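Local coordinates for tetratricopeptide TPR_2 repeat protein (Thermobaculum terrenum, PDB 5DJS) that joins tetratricopeptide repeats to a two-lobed, GT-B-type region of glycosyl transferase family 41 and holds uridine-5'-diphosphate in the model, at residues R161-G166 with I238-D243; I410-D415 with P434-E439. The protein carries 1 engineered substitution. All blocks are in the same frame, centred on the assembly; numbering follows the deposited sequence.

Overall arrangement
Both contacts pair neighbouring parallel strands, and both are buried rather than surface features, but they share no element. Contact 1 belongs to the sheet containing strands 163-169 and 240-243, contact 2 to the sheet containing strands 412-414 and 435-438, in agreement with the two Rossmann-like sheets of a GT-B fold. Their centres lie 37 Å apart and their nearest atoms about 21 Å apart, so they do not touch. Contact 1 adds a salt bridge between its segments at the strand entrance. In contact 2 the backbone bonds and apolar packing join the segments, while the carboxylate of Asp415 turns to residues beyond them; its side chain lies about 6 Å from bound UDP.

Contact 1 (R161-G166 with I238-D243); sequences RRLRIG and IDILVD
Arg161 and Asp239 meet in a salt bridge at the entrance to two parallel strands, with NH2 of Arg161 2.9 Å from OD2 of Asp239. Their side chains approach from opposite directions and the guanidinium and carboxylate planes stand 68° apart. The added bonds from NH1 and NH2 to OD1 are weak, their N-H groups pointing well off the oxygen. Asp239 sets CG beside its own backbone N (chi1 -59°), which brings OD2 to the other strand. There its anti lone pair takes the N-H of Arg164 at 3.0 Å, nearly straight at 171°.

Backbone bonds continue the pairing. Arg164 O accepts twice, from Asp239 N at 3.1 Å and from Ile240 N at 3.2 Å. Gly166 then gives its N-H to Ile240 O at 2.9 Å and receives Val242 N at its own carbonyl. This joins strands 163-169 and 240-243 as neighbours in a parallel sheet of Rossmann type.

Apolar side chains pair on the face of Ile165 and Ile240. Leu163 CD2 reaches Ile240 CD1 at 4.1 Å, and Ile165 lies alongside Val242, their CG2 methyls 3.9 Å apart; helix 479-521 touches Leu163 and Ile165 here. On the other face, Ile238 CG2, 3.6 Å from Gly166 N, and Leu241 CD1 pack against the backbone of the glycine, which has no side chain of its own.

The chemistry implies that the Asp239 carboxylate stands in for a main-chain acceptor where regular pairing begins: OD2 joins the Arg164 amide to the Arg161 guanidinium, whose positive charge would be expected to favour the ionised acid.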
loop_
_atom_site.group_PDB
_atom_site.type_symbol
_atom_site.label_atom_id
_atom_site.label_comp_id
_atom_site.label_asym_id
_atom_site.label_seq_id
_atom_site.Cartn_x
_atom_site.Cartn_y
_atom_site.Cartn_z
ATOM N N ARG A 161 -1.616 -33.576 3.181
ATOM C CA ARG A 161 -2.187 -33.531 1.813
ATOM C C ARG A 161 -1.889 -32.231 1.064
ATOM O O ARG A 161 -1.476 -31.228 1.660
ATOM C CB ARG A 161 -3.706 -33.781 1.811
ATOM C CG ARG A 161 -4.553 -32.699 2.473
ATOM C CD ARG A 161 -6.036 -32.925 2.258
ATOM N NE ARG A 161 -6.624 -31.851 1.457
ATOM C CZ ARG A 161 -7.362 -30.833 1.916
ATOM N NH1 ARG A 161 -7.661 -30.691 3.203
ATOM N NH2 ARG A 161 -7.823 -29.939 1.048
ATOM N N ARG A 162 -2.110 -32.267 -0.248
ATOM C CA ARG A 162 -1.958 -31.078 -1.079
ATOM C C ARG A 162 -2.997 -30.038 -0.640
ATOM O O ARG A 162 -4.186 -30.348 -0.532
ATOM C CB ARG A 162 -2.082 -31.419 -2.577
ATOM C CG ARG A 162 -2.219 -30.196 -3.487
ATOM C CD ARG A 162 -1.503 -30.312 -4.823
ATOM N NE ARG A 162 -2.410 -30.377 -5.968
ATOM C CZ ARG A 162 -2.317 -29.654 -7.093
ATOM N NH1 ARG A 162 -1.352 -28.752 -7.291
ATOM N NH2 ARG A 162 -3.222 -29.834 -8.054
ATOM N N LEU A 163 -2.526 -28.820 -0.378
ATOM C CA LEU A 163 -3.369 -27.712 0.100
ATOM C C LEU A 163 -3.755 -26.780 -1.040
ATOM O O LEU A 163 -2.975 -26.560 -1.956
ATOM C CB LEU A 163 -2.634 -26.905 1.172
ATOM C CG LEU A 163 -2.824 -27.240 2.657
ATOM C CD1 LEU A 163 -3.250 -28.675 2.932
ATOM C CD2 LEU A 163 -1.545 -26.904 3.412
ATOM N N ARG A 164 -4.964 -26.232 -0.971
ATOM C CA ARG A 164 -5.422 -25.230 -1.931
ATOM C C ARG A 164 -5.311 -23.867 -1.289
ATOM O O ARG A 164 -5.890 -23.645 -0.219
ATOM C CB ARG A 164 -6.864 -25.481 -2.318
ATOM C CG ARG A 164 -7.021 -26.706 -3.169
ATOM C CD ARG A 164 -8.481 -26.997 -3.348
ATOM N NE ARG A 164 -8.680 -28.067 -4.313
ATOM C CZ ARG A 164 -9.800 -28.770 -4.448
ATOM N NH1 ARG A 164 -10.871 -28.537 -3.687
ATOM N NH2 ARG A 164 -9.844 -29.727 -5.347
ATOM N N ILE A 165 -4.565 -22.972 -1.934
ATOM C CA ILE A 165 -4.373 -21.606 -1.446
ATOM C C ILE A 165 -5.130 -20.633 -2.335
ATOM O O ILE A 165 -5.025 -20.680 -3.562
ATOM C CB ILE A 165 -2.886 -21.191 -1.390
ATOM C CG1 ILE A 165 -2.087 -22.167 -0.518
ATOM C CG2 ILE A 165 -2.745 -19.788 -0.807
ATOM C CD1 ILE A 165 -0.594 -22.078 -0.727
ATOM N N GLY A 166 -5.886 -19.751 -1.691
ATOM C CA GLY A 166 -6.644 -18.706 -2.371
ATOM C C GLY A 166 -6.108 -17.337 -2.009
ATOM O O GLY A 166 -6.051 -16.975 -0.833
ATOM N N ILE A 238 -11.172 -24.115 -0.586
ATOM C CA ILE A 238 -9.930 -23.428 -0.220
ATOM C C ILE A 238 -9.596 -23.720 1.238
ATOM O O ILE A 238 -10.426 -23.532 2.109
ATOM C CB ILE A 238 -10.007 -21.894 -0.439
ATOM C CG1 ILE A 238 -10.363 -21.539 -1.897
ATOM C CG2 ILE A 238 -8.702 -21.210 -0.058
ATOM C CD1 ILE A 238 -9.409 -22.058 -2.952
ATOM N N ASP A 239 -8.372 -24.192 1.480
ATOM C CA ASP A 239 -7.891 -24.508 2.840
ATOM C C ASP A 239 -7.275 -23.302 3.526
ATOM O O ASP A 239 -7.424 -23.128 4.734
ATOM C CB ASP A 239 -6.856 -25.626 2.782
ATOM C CG ASP A 239 -7.413 -26.883 2.159
ATOM O OD1 ASP A 239 -8.258 -27.546 2.802
ATOM O OD2 ASP A 239 -7.026 -27.201 1.018
ATOM N N ILE A 240 -6.547 -22.503 2.748
ATOM C CA ILE A 240 -5.878 -21.307 3.237
ATOM C C ILE A 240 -6.276 -20.158 2.326
ATOM O O ILE A 240 -5.961 -20.180 1.135
ATOM C CB ILE A 240 -4.349 -21.498 3.246
ATOM C CG1 ILE A 240 -3.983 -22.668 4.169
ATOM C CG2 ILE A 240 -3.654 -20.217 3.701
ATOM C CD1 ILE A 240 -2.521 -23.046 4.201
ATOM N N LEU A 241 -6.985 -19.175 2.875
ATOM C CA LEU A 241 -7.392 -17.998 2.106
ATOM C C LEU A 241 -6.537 -16.846 2.579
ATOM O O LEU A 241 -6.383 -16.653 3.790
ATOM C CB LEU A 241 -8.868 -17.696 2.312
ATOM C CG LEU A 241 -9.519 -16.773 1.279
ATOM C CD1 LEU A 241 -9.659 -17.440 -0.078
ATOM C CD2 LEU A 241 -10.891 -16.328 1.783
ATOM N N VAL A 242 -5.972 -16.099 1.630
ATOM C CA VAL A 242 -5.015 -15.034 1.939
ATOM C C VAL A 242 -5.535 -13.683 1.466
ATOM O O VAL A 242 -5.859 -13.496 0.285
ATOM C CB VAL A 242 -3.624 -15.294 1.320
ATOM C CG1 VAL A 242 -2.596 -14.315 1.878
ATOM C CG2 VAL A 242 -3.167 -16.720 1.608
ATOM N N ASP A 243 -5.627 -12.758 2.421
ATOM C CA ASP A 243 -5.962 -11.361 2.155
ATOM C C ASP A 243 -4.691 -10.632 1.766
ATOM O O ASP A 243 -3.837 -10.375 2.612
ATOM C CB ASP A 243 -6.550 -10.698 3.400
ATOM C CG ASP A 243 -6.609 -9.186 3.282
ATOM O OD1 ASP A 243 -7.038 -8.688 2.205
ATOM O OD2 ASP A 243 -6.212 -8.511 4.265
#

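Contact 2 (I410-D415 with P434-E439); sequences IDVALD and PVVTLE
Asp415 carries CG trans to its backbone N (chi1 180°), which brings OD2 alongside Thr437, and Thr437 places OG1 between its N and carbonyl carbon (chi1 72°), which leaves CG2 facing the aspartate. That methyl lies 3.5 Å from Asp415 OD2, the two side chains crossing at an angle; it also touches Asp415 CB at 3.4 Å. The two strands belong to a beta-alpha-beta unit of a Rossmann-like sheet, in which helix 423-430 connects strand 412-414 to strand 435-438.

Apolar groups line each face. Val412 CG1 meets Val436 CG2 at 3.8 Å, and Leu414 runs beside Val436 in the same direction; helix 465-477 packs over all three. On the other face Ala413 CB touches Val435 CG2 at 3.9 Å, beneath Ala428 of the connecting helix.

The Asp415 carboxylate has its polar partners outside the strands: OD2 with Thr448 and Ser420, OD1 with the amide of Gly421, a residue of the UDP pocket. Those bonds fix its rotation beside that pocket.

Backbone pairing is regular and parallel. Ala413 N bonds Pro434 O at 2.8 Å, Val436 N returns to Ala413 O, and Asp415 N meets Val436 O at 2.9 Å with a C=O...N angle of 175°.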
loop_
_atom_site.group_PDB
_atom_site.type_symbol
_atom_site.label_atom_id
_atom_site.label_comp_id
_atom_site.label_asym_id
_atom_site.label_seq_id
_atom_site.Cartn_x
_atom_site.Cartn_y
_atom_site.Cartn_z
ATOM N N ILE A 410 21.006 9.214 -8.139
ATOM C CA ILE A 410 20.833 9.388 -6.688
ATOM C C ILE A 410 21.970 8.694 -5.953
ATOM O O ILE A 410 22.271 7.537 -6.224
ATOM C CB ILE A 410 19.506 8.758 -6.180
ATOM C CG1 ILE A 410 18.295 9.310 -6.942
ATOM C CG2 ILE A 410 19.310 8.965 -4.672
ATOM C CD1 ILE A 410 18.043 10.794 -6.773
ATOM N N ASP A 411 22.557 9.388 -4.987
ATOM C CA ASP A 411 23.660 8.839 -4.190
ATOM C C ASP A 411 23.157 8.070 -2.969
ATOM O O ASP A 411 23.686 7.008 -2.637
ATOM C CB ASP A 411 24.595 9.964 -3.731
ATOM C CG ASP A 411 25.126 10.781 -4.888
ATOM O OD1 ASP A 411 25.791 10.187 -5.760
ATOM O OD2 ASP A 411 24.867 12.006 -4.935
ATOM N N VAL A 412 22.160 8.635 -2.293
ATOM C CA VAL A 412 21.585 8.078 -1.067
ATOM C C VAL A 412 20.063 8.228 -1.108
ATOM O O VAL A 412 19.558 9.292 -1.483
ATOM C CB VAL A 412 22.105 8.837 0.172
ATOM C CG1 VAL A 412 21.431 8.349 1.454
ATOM C CG2 VAL A 412 23.623 8.727 0.271
ATOM N N ALA A 413 19.343 7.180 -0.705
ATOM C CA ALA A 413 17.882 7.243 -0.570
ATOM C C ALA A 413 17.481 7.452 0.882
ATOM O O ALA A 413 18.087 6.883 1.791
ATOM C CB ALA A 413 17.250 5.982 -1.100
ATOM N N LEU A 414 16.464 8.280 1.095
ATOM C CA LEU A 414 15.941 8.560 2.436
ATOM C C LEU A 414 14.548 7.972 2.564
ATOM O O LEU A 414 13.708 8.179 1.689
ATOM C CB LEU A 414 15.895 10.068 2.687
ATOM C CG LEU A 414 17.233 10.803 2.603
ATOM C CD1 LEU A 414 17.026 12.306 2.694
ATOM C CD2 LEU A 414 18.184 10.335 3.689
ATOM N N ASP A 415 14.313 7.243 3.649
ATOM C CA ASP A 415 13.020 6.586 3.895
ATOM C C ASP A 415 12.151 7.456 4.786
ATOM O O ASP A 415 12.663 8.235 5.588
ATOM C CB ASP A 415 13.255 5.234 4.564
ATOM C CG ASP A 415 11.972 4.475 4.865
ATOM O OD1 ASP A 415 11.089 4.434 3.982
ATOM O OD2 ASP A 415 11.853 3.922 5.992
ATOM N N PRO A 434 22.047 3.010 -1.398
ATOM C CA PRO A 434 21.702 2.745 -0.003
ATOM C C PRO A 434 20.494 3.570 0.466
ATOM O O PRO A 434 20.188 4.623 -0.119
ATOM C CB PRO A 434 22.969 3.146 0.774
ATOM C CG PRO A 434 23.822 3.921 -0.164
ATOM C CD PRO A 434 23.195 3.921 -1.521
ATOM N N VAL A 435 19.833 3.080 1.519
ATOM C CA VAL A 435 18.614 3.678 2.061
ATOM C C VAL A 435 18.803 3.908 3.553
ATOM O O VAL A 435 19.124 2.963 4.274
ATOM C CB VAL A 435 17.400 2.746 1.853
ATOM C CG1 VAL A 435 16.117 3.380 2.379
ATOM C CG2 VAL A 435 17.234 2.387 0.380
ATOM N N VAL A 436 18.596 5.145 4.009
ATOM C CA VAL A 436 18.615 5.469 5.439
ATOM C C VAL A 436 17.168 5.445 5.953
ATOM O O VAL A 436 16.264 5.932 5.272
ATOM C CB VAL A 436 19.233 6.855 5.704
ATOM C CG1 VAL A 436 19.441 7.086 7.201
ATOM C CG2 VAL A 436 20.562 7.011 4.956
ATOM N N THR A 437 16.954 4.858 7.136
ATOM C CA THR A 437 15.620 4.711 7.738
ATOM C C THR A 437 15.663 4.926 9.234
ATOM O O THR A 437 16.726 4.822 9.848
ATOM C CB THR A 437 15.029 3.298 7.539
ATOM O OG1 THR A 437 15.718 2.346 8.364
ATOM C CG2 THR A 437 15.162 2.846 6.117
ATOM N N LEU A 438 14.496 5.212 9.811
ATOM C CA LEU A 438 14.275 5.079 11.249
ATOM C C LEU A 438 13.547 3.751 11.510
ATOM O O LEU A 438 12.580 3.413 10.825
ATOM C CB LEU A 438 13.462 6.256 11.790
ATOM C CG LEU A 438 13.104 6.248 13.288
ATOM C CD1 LEU A 438 14.348 6.329 14.155
ATOM C CD2 LEU A 438 12.147 7.378 13.649
ATOM N N GLU A 439 14.034 2.993 12.488
ATOM C CA GLU A 439 13.347 1.801 12.965
ATOM C C GLU A 439 12.341 2.281 14.006
ATOM O O GLU A 439 12.723 2.635 15.125
ATOM C CB GLU A 439 14.356 0.802 13.559
ATOM C CG GLU A 439 13.772 -0.542 13.956
ATOM C CD GLU A 439 14.823 -1.521 14.458
ATOM O OE1 GLU A 439 15.077 -2.512 13.738
ATOM O OE2 GLU A 439 15.389 -1.303 15.560
#